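Local coordinates for uncharacterized protein YPL067C (Saccharomyces cerevisiae, PDB 5KCI) that is of unknown function but is probably a cytoplasmic, histidine-triad-like protein associated with amyloid toxicity, at residues D55-V60 with V161-H166; A78-S83 with L107-A112; V89-F94 with D189-G194; V103-W108 with V169-P174. All blocks are in the same frame, centred on the assembly; numbering follows the deposited sequence.

Contact 1 (D55-V60 with V161-H166); sequences DMNQYV and VARIFH. With SO4 (sulfate ion), chain D.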
# COMPACT_ATOMS: atom_id res chain seq x y z
N ASP A 55 3.26 -18.33 -10.00
CA ASP A 55 4.17 -17.60 -9.13
C ASP A 55 3.72 -16.13 -9.17
O ASP A 55 3.96 -15.45 -10.18
CB ASP A 55 5.61 -17.75 -9.59
CG ASP A 55 6.61 -17.00 -8.69
OD1 ASP A 55 6.30 -15.88 -8.20
OD2 ASP A 55 7.69 -17.55 -8.47
N MET A 56 3.07 -15.66 -8.10
CA MET A 56 2.47 -14.32 -8.09
C MET A 56 3.51 -13.20 -8.08
O MET A 56 3.21 -12.09 -8.53
CB MET A 56 1.54 -14.18 -6.89
CG MET A 56 0.26 -15.01 -7.06
SD MET A 56 -0.70 -14.50 -8.53
CE MET A 56 -1.06 -12.79 -8.08
N ASN A 57 4.72 -13.47 -7.62
CA ASN A 57 5.80 -12.49 -7.80
C ASN A 57 6.03 -12.20 -9.28
O ASN A 57 6.07 -11.04 -9.70
CB ASN A 57 7.07 -13.01 -7.15
CG ASN A 57 6.87 -13.32 -5.70
OD1 ASN A 57 6.77 -12.40 -4.88
ND2 ASN A 57 6.81 -14.61 -5.36
N GLN A 58 6.14 -13.24 -10.09
CA GLN A 58 6.37 -13.02 -11.51
C GLN A 58 5.16 -12.37 -12.15
O GLN A 58 5.30 -11.53 -13.05
CB GLN A 58 6.70 -14.34 -12.20
CG GLN A 58 7.02 -14.21 -13.69
CD GLN A 58 8.22 -13.32 -13.96
OE1 GLN A 58 8.27 -12.64 -14.98
NE2 GLN A 58 9.20 -13.36 -13.07
N TYR A 59 3.97 -12.75 -11.71
CA TYR A 59 2.76 -12.19 -12.28
C TYR A 59 2.73 -10.69 -12.06
O TYR A 59 2.57 -9.92 -13.00
CB TYR A 59 1.53 -12.82 -11.64
CG TYR A 59 0.23 -12.24 -12.20
CD1 TYR A 59 -0.28 -12.69 -13.41
CD2 TYR A 59 -0.46 -11.25 -11.53
CE1 TYR A 59 -1.45 -12.16 -13.94
CE2 TYR A 59 -1.64 -10.72 -12.04
CZ TYR A 59 -2.12 -11.18 -13.24
OH TYR A 59 -3.28 -10.65 -13.75
N VAL A 60 2.96 -10.28 -10.81
CA VAL A 60 2.91 -8.86 -10.49
C VAL A 60 3.98 -8.10 -11.25
O VAL A 60 3.71 -7.05 -11.85
CB VAL A 60 3.05 -8.66 -8.97
CG1 VAL A 60 3.15 -7.18 -8.64
CG2 VAL A 60 1.84 -9.28 -8.27
N VAL A 161 3.46 -12.55 -2.20
CA VAL A 161 4.27 -11.81 -3.16
C VAL A 161 5.46 -11.23 -2.42
O VAL A 161 5.68 -10.01 -2.45
CB VAL A 161 3.44 -10.70 -3.82
CG1 VAL A 161 4.19 -10.10 -5.00
CG2 VAL A 161 2.06 -11.25 -4.25
N ALA A 162 6.25 -12.08 -1.77
CA ALA A 162 7.27 -11.57 -0.86
C ALA A 162 8.49 -11.02 -1.58
O ALA A 162 9.32 -10.37 -0.93
CB ALA A 162 7.69 -12.65 0.11
N ARG A 163 8.63 -11.23 -2.88
CA ARG A 163 9.79 -10.75 -3.61
C ARG A 163 9.61 -9.34 -4.12
O ARG A 163 10.56 -8.76 -4.65
CB ARG A 163 10.14 -11.70 -4.77
CG ARG A 163 10.71 -13.07 -4.35
CD ARG A 163 10.92 -14.02 -5.53
NE ARG A 163 12.30 -14.00 -6.04
CZ ARG A 163 13.24 -14.89 -5.73
NH1 ARG A 163 12.98 -15.90 -4.91
NH2 ARG A 163 14.45 -14.77 -6.24
N ILE A 164 8.43 -8.73 -3.94
CA ILE A 164 8.21 -7.37 -4.38
C ILE A 164 7.68 -6.59 -3.18
O ILE A 164 6.64 -6.95 -2.61
CB ILE A 164 7.22 -7.25 -5.55
CG1 ILE A 164 7.53 -8.30 -6.62
CG2 ILE A 164 7.24 -5.81 -6.12
CD1 ILE A 164 6.48 -8.48 -7.64
N PHE A 165 8.35 -5.51 -2.83
CA PHE A 165 7.88 -4.71 -1.71
C PHE A 165 6.50 -4.13 -2.00
O PHE A 165 6.26 -3.56 -3.07
CB PHE A 165 8.86 -3.59 -1.42
CG PHE A 165 8.41 -2.69 -0.29
CD1 PHE A 165 8.80 -2.96 1.02
CD2 PHE A 165 7.57 -1.63 -0.53
CE1 PHE A 165 8.35 -2.14 2.06
CE2 PHE A 165 7.14 -0.82 0.52
CZ PHE A 165 7.55 -1.09 1.81
N HIS A 166 5.60 -4.26 -1.05
CA HIS A 166 4.34 -3.54 -1.12
C HIS A 166 3.90 -3.14 0.28
O HIS A 166 4.06 -3.91 1.24
CB HIS A 166 3.23 -4.34 -1.79
CG HIS A 166 3.06 -5.74 -1.27
ND1 HIS A 166 4.01 -6.72 -1.48
CD2 HIS A 166 2.05 -6.32 -0.59
CE1 HIS A 166 3.60 -7.84 -0.91
NE2 HIS A 166 2.41 -7.63 -0.37
S SO4 D . 0.03 -8.96 1.53
O1 SO4 D . 0.85 -9.67 0.52
O2 SO4 D . 0.71 -7.85 2.16
O3 SO4 D . -1.19 -8.44 0.88
O4 SO4 D . -0.37 -9.90 2.57
O HOH W 1 5.68 -15.39 -2.35

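Contact 2 (A78-S83 with L107-A112); sequences AKAFSS and LWSKVA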
# COMPACT_ATOMS: atom_id res chain seq x y z
N ALA A 78 19.29 3.69 -7.79
CA ALA A 78 18.23 4.67 -7.57
C ALA A 78 17.56 4.45 -6.21
O ALA A 78 17.27 3.32 -5.82
CB ALA A 78 17.21 4.58 -8.70
N LYS A 79 17.35 5.55 -5.48
CA LYS A 79 16.63 5.52 -4.21
C LYS A 79 15.16 5.18 -4.44
O LYS A 79 14.57 5.58 -5.44
CB LYS A 79 16.73 6.88 -3.50
CG LYS A 79 17.99 7.10 -2.66
CD LYS A 79 18.13 8.57 -2.20
CE LYS A 79 17.17 8.93 -1.06
NZ LYS A 79 17.15 10.42 -0.77
N ALA A 80 14.57 4.44 -3.50
CA ALA A 80 13.15 4.13 -3.54
C ALA A 80 12.38 5.43 -3.70
O ALA A 80 12.76 6.45 -3.12
CB ALA A 80 12.73 3.43 -2.25
N PHE A 81 11.37 5.42 -4.56
CA PHE A 81 10.46 6.54 -4.80
C PHE A 81 11.12 7.73 -5.49
O PHE A 81 10.45 8.77 -5.69
CB PHE A 81 9.81 7.01 -3.49
CG PHE A 81 9.16 5.91 -2.72
CD1 PHE A 81 8.25 5.05 -3.34
CD2 PHE A 81 9.47 5.70 -1.38
CE1 PHE A 81 7.66 4.01 -2.64
CE2 PHE A 81 8.90 4.67 -0.68
CZ PHE A 81 7.99 3.82 -1.30
N SER A 82 12.39 7.62 -5.90
CA SER A 82 13.10 8.72 -6.55
C SER A 82 12.61 8.98 -7.96
O SER A 82 12.93 10.03 -8.52
CB SER A 82 14.59 8.43 -6.63
OG SER A 82 14.78 7.33 -7.50
N SER A 83 11.88 8.04 -8.55
CA SER A 83 11.37 8.18 -9.91
C SER A 83 10.05 7.43 -10.00
O SER A 83 9.90 6.37 -9.39
CB SER A 83 12.36 7.63 -10.93
OG SER A 83 11.76 7.56 -12.20
N LEU A 107 0.73 0.09 -2.38
CA LEU A 107 1.86 0.77 -2.98
C LEU A 107 3.00 -0.22 -3.19
O LEU A 107 3.64 -0.64 -2.22
CB LEU A 107 2.34 1.89 -2.05
CG LEU A 107 3.64 2.60 -2.40
CD1 LEU A 107 3.53 3.33 -3.73
CD2 LEU A 107 3.98 3.60 -1.26
N TRP A 108 3.27 -0.53 -4.44
CA TRP A 108 4.34 -1.43 -4.86
C TRP A 108 5.60 -0.62 -5.13
O TRP A 108 5.55 0.47 -5.71
CB TRP A 108 3.92 -2.18 -6.13
CG TRP A 108 2.73 -3.02 -5.95
CD1 TRP A 108 1.42 -2.66 -6.16
CD2 TRP A 108 2.71 -4.36 -5.48
NE1 TRP A 108 0.59 -3.73 -5.87
CE2 TRP A 108 1.37 -4.79 -5.46
CE3 TRP A 108 3.72 -5.27 -5.11
CZ2 TRP A 108 1.00 -6.07 -5.05
CZ3 TRP A 108 3.35 -6.54 -4.71
CH2 TRP A 108 2.02 -6.93 -4.67
N SER A 109 6.75 -1.18 -4.73
CA SER A 109 8.02 -0.51 -4.95
C SER A 109 9.07 -1.49 -5.50
O SER A 109 9.24 -2.57 -4.95
CB SER A 109 8.56 0.11 -3.66
OG SER A 109 9.80 0.76 -3.88
N LYS A 110 9.73 -1.08 -6.58
CA LYS A 110 10.84 -1.84 -7.15
C LYS A 110 12.01 -1.93 -6.19
O LYS A 110 12.79 -2.89 -6.24
CB LYS A 110 11.32 -1.17 -8.44
CG LYS A 110 10.66 -1.60 -9.73
CD LYS A 110 11.55 -1.22 -10.92
CE LYS A 110 10.75 -0.97 -12.20
NZ LYS A 110 11.40 0.01 -13.13
N VAL A 111 12.17 -0.92 -5.34
CA VAL A 111 13.22 -0.87 -4.33
C VAL A 111 12.59 -1.28 -3.01
O VAL A 111 11.63 -0.66 -2.53
CB VAL A 111 13.84 0.53 -4.23
CG1 VAL A 111 14.98 0.54 -3.23
CG2 VAL A 111 14.31 1.00 -5.59
N ALA A 112 13.12 -2.34 -2.41
CA ALA A 112 12.63 -2.74 -1.11
C ALA A 112 13.00 -1.68 -0.07
O ALA A 112 14.03 -1.00 -0.18
CB ALA A 112 13.22 -4.11 -0.73
O HOH W 2 10.48 2.85 -5.38

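Contact 3 (V89-F94 with D189-G194); sequences VRANDF and DILSHG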
# COMPACT_ATOMS: atom_id res chain seq x y z
N VAL A 89 0.87 2.58 -7.49
CA VAL A 89 -0.21 2.53 -6.51
C VAL A 89 -1.44 1.94 -7.19
O VAL A 89 -1.79 2.32 -8.32
CB VAL A 89 -0.48 3.92 -5.89
CG1 VAL A 89 -0.86 4.91 -6.94
CG2 VAL A 89 -1.57 3.82 -4.84
N ARG A 90 -2.07 0.97 -6.52
CA ARG A 90 -3.26 0.29 -7.01
C ARG A 90 -4.30 0.24 -5.91
O ARG A 90 -3.96 0.29 -4.72
CB ARG A 90 -2.95 -1.14 -7.47
CG ARG A 90 -1.97 -1.24 -8.62
CD ARG A 90 -2.65 -0.93 -9.93
NE ARG A 90 -1.77 -1.10 -11.09
CZ ARG A 90 -0.90 -0.19 -11.52
NH1 ARG A 90 -0.75 0.95 -10.88
NH2 ARG A 90 -0.15 -0.45 -12.59
N ALA A 91 -5.57 0.19 -6.29
CA ALA A 91 -6.61 -0.15 -5.32
C ALA A 91 -6.50 -1.63 -4.96
O ALA A 91 -6.24 -2.46 -5.83
CB ALA A 91 -8.00 0.17 -5.89
N ASN A 92 -6.63 -1.95 -3.67
CA ASN A 92 -6.65 -3.34 -3.25
C ASN A 92 -7.95 -3.98 -3.73
O ASN A 92 -9.04 -3.49 -3.42
CB ASN A 92 -6.52 -3.48 -1.73
CG ASN A 92 -6.22 -4.92 -1.30
OD1 ASN A 92 -6.72 -5.88 -1.89
ND2 ASN A 92 -5.40 -5.08 -0.26
N ASP A 93 -7.83 -5.08 -4.50
CA ASP A 93 -9.03 -5.74 -5.01
C ASP A 93 -9.83 -6.44 -3.92
O ASP A 93 -11.03 -6.67 -4.09
CB ASP A 93 -8.65 -6.78 -6.09
CG ASP A 93 -8.30 -6.14 -7.42
OD1 ASP A 93 -8.91 -5.10 -7.77
OD2 ASP A 93 -7.42 -6.68 -8.12
N PHE A 94 -9.18 -6.79 -2.81
CA PHE A 94 -9.79 -7.57 -1.75
C PHE A 94 -9.48 -6.88 -0.43
O PHE A 94 -8.76 -7.39 0.42
CB PHE A 94 -9.28 -9.02 -1.79
CG PHE A 94 -9.58 -9.70 -3.10
CD1 PHE A 94 -10.85 -10.22 -3.35
CD2 PHE A 94 -8.63 -9.77 -4.09
CE1 PHE A 94 -11.13 -10.83 -4.56
CE2 PHE A 94 -8.91 -10.37 -5.31
CZ PHE A 94 -10.16 -10.91 -5.54
N ASP A 189 -8.76 9.91 -9.09
CA ASP A 189 -7.76 10.93 -9.38
C ASP A 189 -6.37 10.47 -8.98
O ASP A 189 -5.41 10.51 -9.77
CB ASP A 189 -8.16 12.22 -8.64
CG ASP A 189 -7.70 13.46 -9.36
OD1 ASP A 189 -7.88 13.53 -10.59
OD2 ASP A 189 -7.15 14.36 -8.69
N ILE A 190 -6.23 10.00 -7.74
CA ILE A 190 -4.94 9.54 -7.23
C ILE A 190 -4.39 8.43 -8.10
O ILE A 190 -3.21 8.43 -8.47
CB ILE A 190 -5.08 9.09 -5.77
CG1 ILE A 190 -5.30 10.29 -4.88
CG2 ILE A 190 -3.85 8.30 -5.33
CD1 ILE A 190 -5.94 9.96 -3.57
N LEU A 191 -5.21 7.42 -8.38
CA LEU A 191 -4.74 6.27 -9.14
C LEU A 191 -4.40 6.63 -10.58
O LEU A 191 -3.50 6.03 -11.17
CB LEU A 191 -5.80 5.17 -9.11
CG LEU A 191 -6.17 4.63 -7.73
CD1 LEU A 191 -7.35 3.69 -7.84
CD2 LEU A 191 -4.97 3.93 -7.11
N SER A 192 -5.11 7.60 -11.15
CA SER A 192 -4.84 8.02 -12.52
C SER A 192 -3.54 8.80 -12.60
O SER A 192 -2.70 8.52 -13.46
CB SER A 192 -6.01 8.86 -13.05
OG SER A 192 -5.66 9.48 -14.27
N HIS A 193 -3.36 9.77 -11.71
CA HIS A 193 -2.14 10.57 -11.69
C HIS A 193 -0.95 9.81 -11.10
O HIS A 193 0.19 10.02 -11.53
CB HIS A 193 -2.36 11.85 -10.88
CG HIS A 193 -3.34 12.79 -11.49
ND1 HIS A 193 -3.22 13.26 -12.78
CD2 HIS A 193 -4.46 13.36 -10.99
CE1 HIS A 193 -4.22 14.08 -13.05
NE2 HIS A 193 -4.99 14.15 -11.98
N GLY A 194 -1.19 8.95 -10.12
CA GLY A 194 -0.12 8.33 -9.36
C GLY A 194 0.45 9.27 -8.31
O GLY A 194 0.13 10.45 -8.24

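Contact 4 (V103-W108 with V169-P174); sequences VHLVLW and VLLFFP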
# COMPACT_ATOMS: atom_id res chain seq x y z
N VAL A 103 -10.27 3.73 2.57
CA VAL A 103 -9.91 3.25 1.25
C VAL A 103 -8.61 2.50 1.41
O VAL A 103 -7.68 3.01 2.04
CB VAL A 103 -9.76 4.41 0.27
CG1 VAL A 103 -9.27 3.96 -1.05
CG2 VAL A 103 -11.13 5.13 0.10
N HIS A 104 -8.54 1.29 0.87
CA HIS A 104 -7.39 0.41 1.06
C HIS A 104 -6.61 0.36 -0.25
O HIS A 104 -7.07 -0.26 -1.23
CB HIS A 104 -7.89 -0.97 1.46
CG HIS A 104 -6.81 -1.92 1.84
ND1 HIS A 104 -7.08 -3.10 2.50
CD2 HIS A 104 -5.47 -1.89 1.66
CE1 HIS A 104 -5.96 -3.76 2.69
NE2 HIS A 104 -4.96 -3.05 2.19
N LEU A 105 -5.46 1.01 -0.29
CA LEU A 105 -4.60 1.01 -1.47
C LEU A 105 -3.38 0.16 -1.19
O LEU A 105 -3.07 -0.15 -0.05
CB LEU A 105 -4.14 2.43 -1.84
CG LEU A 105 -5.23 3.49 -1.99
CD1 LEU A 105 -4.60 4.83 -2.35
CD2 LEU A 105 -6.24 3.07 -3.05
N VAL A 106 -2.68 -0.20 -2.27
CA VAL A 106 -1.43 -0.94 -2.21
C VAL A 106 -0.41 -0.16 -3.00
O VAL A 106 -0.66 0.22 -4.15
CB VAL A 106 -1.55 -2.37 -2.77
CG1 VAL A 106 -0.18 -3.11 -2.64
CG2 VAL A 106 -2.65 -3.13 -2.04
N LEU A 107 0.73 0.09 -2.38
CA LEU A 107 1.86 0.77 -2.98
C LEU A 107 3.00 -0.22 -3.19
O LEU A 107 3.64 -0.64 -2.22
CB LEU A 107 2.34 1.89 -2.05
CG LEU A 107 3.64 2.60 -2.40
CD1 LEU A 107 3.53 3.33 -3.73
CD2 LEU A 107 3.98 3.60 -1.26
N TRP A 108 3.27 -0.53 -4.44
CA TRP A 108 4.34 -1.43 -4.86
C TRP A 108 5.60 -0.62 -5.13
O TRP A 108 5.55 0.47 -5.71
CB TRP A 108 3.92 -2.18 -6.13
CG TRP A 108 2.73 -3.02 -5.95
CD1 TRP A 108 1.42 -2.66 -6.16
CD2 TRP A 108 2.71 -4.36 -5.48
NE1 TRP A 108 0.59 -3.73 -5.87
CE2 TRP A 108 1.37 -4.79 -5.46
CE3 TRP A 108 3.72 -5.27 -5.11
CZ2 TRP A 108 1.00 -6.07 -5.05
CZ3 TRP A 108 3.35 -6.54 -4.71
CH2 TRP A 108 2.02 -6.93 -4.67
N VAL A 169 -1.61 1.17 2.11
CA VAL A 169 -1.77 2.60 2.35
C VAL A 169 -3.25 2.83 2.49
O VAL A 169 -4.01 2.56 1.55
CB VAL A 169 -1.22 3.45 1.20
CG1 VAL A 169 -1.49 4.91 1.42
CG2 VAL A 169 0.30 3.24 1.02
N LEU A 170 -3.67 3.30 3.66
CA LEU A 170 -5.06 3.52 4.01
C LEU A 170 -5.33 5.00 4.03
O LEU A 170 -4.57 5.76 4.64
CB LEU A 170 -5.38 2.94 5.39
CG LEU A 170 -4.99 1.47 5.59
CD1 LEU A 170 -5.49 1.00 6.95
CD2 LEU A 170 -5.53 0.57 4.53
N LEU A 171 -6.45 5.40 3.41
CA LEU A 171 -6.87 6.79 3.36
C LEU A 171 -8.25 6.87 3.96
O LEU A 171 -9.13 6.10 3.54
CB LEU A 171 -6.93 7.30 1.92
CG LEU A 171 -5.67 7.16 1.07
CD1 LEU A 171 -5.90 7.79 -0.28
CD2 LEU A 171 -4.49 7.77 1.79
N PHE A 172 -8.46 7.76 4.92
CA PHE A 172 -9.77 7.86 5.57
C PHE A 172 -10.51 9.09 5.05
O PHE A 172 -10.02 10.23 5.21
CB PHE A 172 -9.64 7.89 7.09
CG PHE A 172 -10.98 7.82 7.84
CD1 PHE A 172 -12.07 7.12 7.34
CD2 PHE A 172 -11.10 8.42 9.09
CE1 PHE A 172 -13.26 7.05 8.05
CE2 PHE A 172 -12.29 8.33 9.81
CZ PHE A 172 -13.36 7.65 9.28
N PHE A 173 -11.70 8.86 4.49
CA PHE A 173 -12.61 9.90 4.03
C PHE A 173 -13.86 9.78 4.89
O PHE A 173 -14.78 9.04 4.54
CB PHE A 173 -12.95 9.73 2.55
CG PHE A 173 -11.77 9.79 1.61
CD1 PHE A 173 -11.08 8.65 1.28
CD2 PHE A 173 -11.39 10.97 1.04
CE1 PHE A 173 -10.05 8.70 0.40
CE2 PHE A 173 -10.36 11.03 0.16
CZ PHE A 173 -9.66 9.88 -0.16
N PRO A 174 -13.94 10.47 6.02
CA PRO A 174 -15.14 10.34 6.88
C PRO A 174 -16.42 10.68 6.12
O PRO A 174 -16.45 11.54 5.25
CB PRO A 174 -14.89 11.34 8.01
CG PRO A 174 -13.37 11.54 8.02
CD PRO A 174 -13.00 11.46 6.55

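Contact 1 (D55-V60 with V161-H166)
Asn57 OD1 takes a hydrogen bond of 3.0 Å from Arg163 N, nearly straight at 160°, the donor standing well above the plane of the amide carbonyl. CG lies opposite the carbonyl carbon about the first torsion (chi1 -57°), which carries the amide off the first turn of helix 56-64 to the type I turn of Val161 to Ile164. The other end of the same amide is used as well: Asn57 ND2 donates to Asp55 OD1 at 3.2 Å. That oxygen, on the N-cap residue of the helix, receives the capping bond of Gln58 N on the opposite face of its carboxylate. Asparagine suits this place because one flat group accepts at one end and donates at the other, which fixes its rotation. With an alanine in place of Asn57 the amide is gone, which would probably leave Arg163 N without its acceptor and let the turn drift from the helix. The side chains of Arg163 and Asn57 cross at about a right angle, Arg163 CB lying against the amide, while the poorly ordered guanidinium leads away. Beside the polar grip the packing is apolar: Ile164 CD1 rests 3.7 Å from Val60 CB, and Val161 CG2 lies 4.0 Å from Met56 CB. Past the turn, His166 ND1 donates in its ring plane to Ile164 O (2.9 Å), setting the ring so that His166 NE2 reaches sulfate O1 at 2.7 Å. Ser160 N, Asn154 ND2 and His168 NE2 also hold this sulfate, probably from the crystallisation liquor, consistent with a pocket for a phosphate-like anion.

Contact 2 (A78-S83 with L107-A112)
Ala80 CB sits 3.7 Å from Val111 CB where a type II beta turn, Lys79 to Ser82, lies against the end of strand 102-109 of the antiparallel sheet, the two segments running in nearly opposite directions. This is the close part of the contact. The small alanine methyl suits this near approach of the backbones, and branched Val111 spreads round it: CG1 lies beside the alanine methyl, whereas Val111 CG2 turns to Ala78 O at 3.8 Å. Toward the sheet the spacing widens. Phe81 and Leu107 come from opposite directions, and Leu107 CD2 meets Phe81 CE1 at 4.0 Å in an oblique approach. The ring suits this place because it also stacks on Phe133 of helix 120-135, joining the turn to the protein interior. Near Ser109 a single water bridges the two segments. Ser109 OG, turned away from its own N at chi1 -180°, donates to Val111 O at 2.7 Å and accepts from the water 2.7 Å away, which in turn takes Phe81 N at 2.8 Å. The small hydroxyl thus braces the bend after the strand and satisfies the turn through one solvent molecule. Replacing Ser109 with a valine removes OG and would probably leave Val111 O without this donor and the bridging water without its acceptor on the strand. On the outer side, Lys79 points away from the strand into exposed surroundings. Lys79 O nevertheless receives two donors from Ser82, the backbone N and, on a lone pair in the carbonyl plane, Ser82 OG at 2.7 Å.

Contact 3 (V89-F94 with D189-G194)
Leu191 and Val89 supply the main apolar contact, their side chains crossing at about a right angle. Leu191 divides its two methyls between strand residues: CD2 approaches Val89 CG2 at 4.1 Å, and Leu191 CD1 reaches Ala91 CB, also at 4.1 Å. The forked end of leucine suits a helix residue that touches two positions on a strand, and short Ala91 lets it come near. Val89 takes the less common rotamer with CG1 between the backbone N and the carbonyl carbon (chi1 60°), and Val89 CG1 lies 4.3 Å from Gly194 CA.

Against the backbone, Leu191 CD2 packs on the run from Val89 O, 3.8 Å away, to Ala91 N. No hydrogen bond crosses between the segments; the polar bonds are local. Arg90 NH1 donates to Val89 O at 3.1 Å from well above the carbonyl plane, and Asn92 OD1 accepts from Phe94 N in an Asx turn just after the strand. Gly194, with its positive phi of 78°, takes the chain out of the helix.

Strand 87-91 is outermost in the sheet, with strand 102-109 beside it and Phe195 packing on Val89; the N-to-C directions of strand 89-91 and helix 189-193 are 141° apart.

Contact 4 (V103-W108 with V169-P174)
Leu170 CD2 lies over one face of the His104 ring, a CH-pi contact 4.1 Å from the centroid, where a branched aliphatic end can cover the flat imidazole. His104 CG stands opposite its own N (chi1 -173°), which brings the ring to this methyl. The two residues form a non-hydrogen-bonded pair. To one side of it, Val103 and Leu171 exchange bonds, Val103 N to Leu171 O at 2.8 Å and Leu171 N to Val103 O at 3.0 Å; to the other, Leu105 and Val169 do the same. Between these pairs Leu170 CA comes 3.3 Å from Val103 O in a CA-H...O contact.

These are the two central strands, 102-109 and 165-172, of a four-stranded antiparallel sheet. Beta-branched Val103 and Val169 suit the extended chain. On the face they share with Leu105 and Leu171, Leu105 CD1 touches Leu171 CD1 at 3.8 Å, Val103 CG2 meets Phe173 CD1 obliquely at 3.7 Å, and Leu107 CB reaches Val169 CG2 at 3.9 Å. Helix 180-193 covers this face, bringing Val183 and Val187 to Val103 and Ile190 to Leu171. On the face of His104, Leu170 packs against Trp19 and Ile22 of helix 19-28. The imidazole is fixed at both nitrogens: Tyr96 N is hydrogen-bonded to ND1, and His168 ND1 to NE2.

Contact 4 is the buried core, a ladder of backbone bonds with apolar side chains on one face and His104 with Leu170 on the other, whereas contacts 1 and 3 lie at the surface and contact 2 is partly buried. Strand 102-109 serves contacts 2 and 4, which share Leu107 and Trp108, and strand 165-172 serves contacts 1 and 4. Trp108 packs against Val161 and His166, bringing contact 1 up to the sheet. Contact 3 adds the outermost strand, joined to strand 102-109 by probable backbone hydrogen bonds of Arg90 and of Asn92, just beyond it. Chemistry follows position: a side-chain amide at contact 1, a bridging water at contact 2, van der Waals packing without hydrogen bonds across at contact 3.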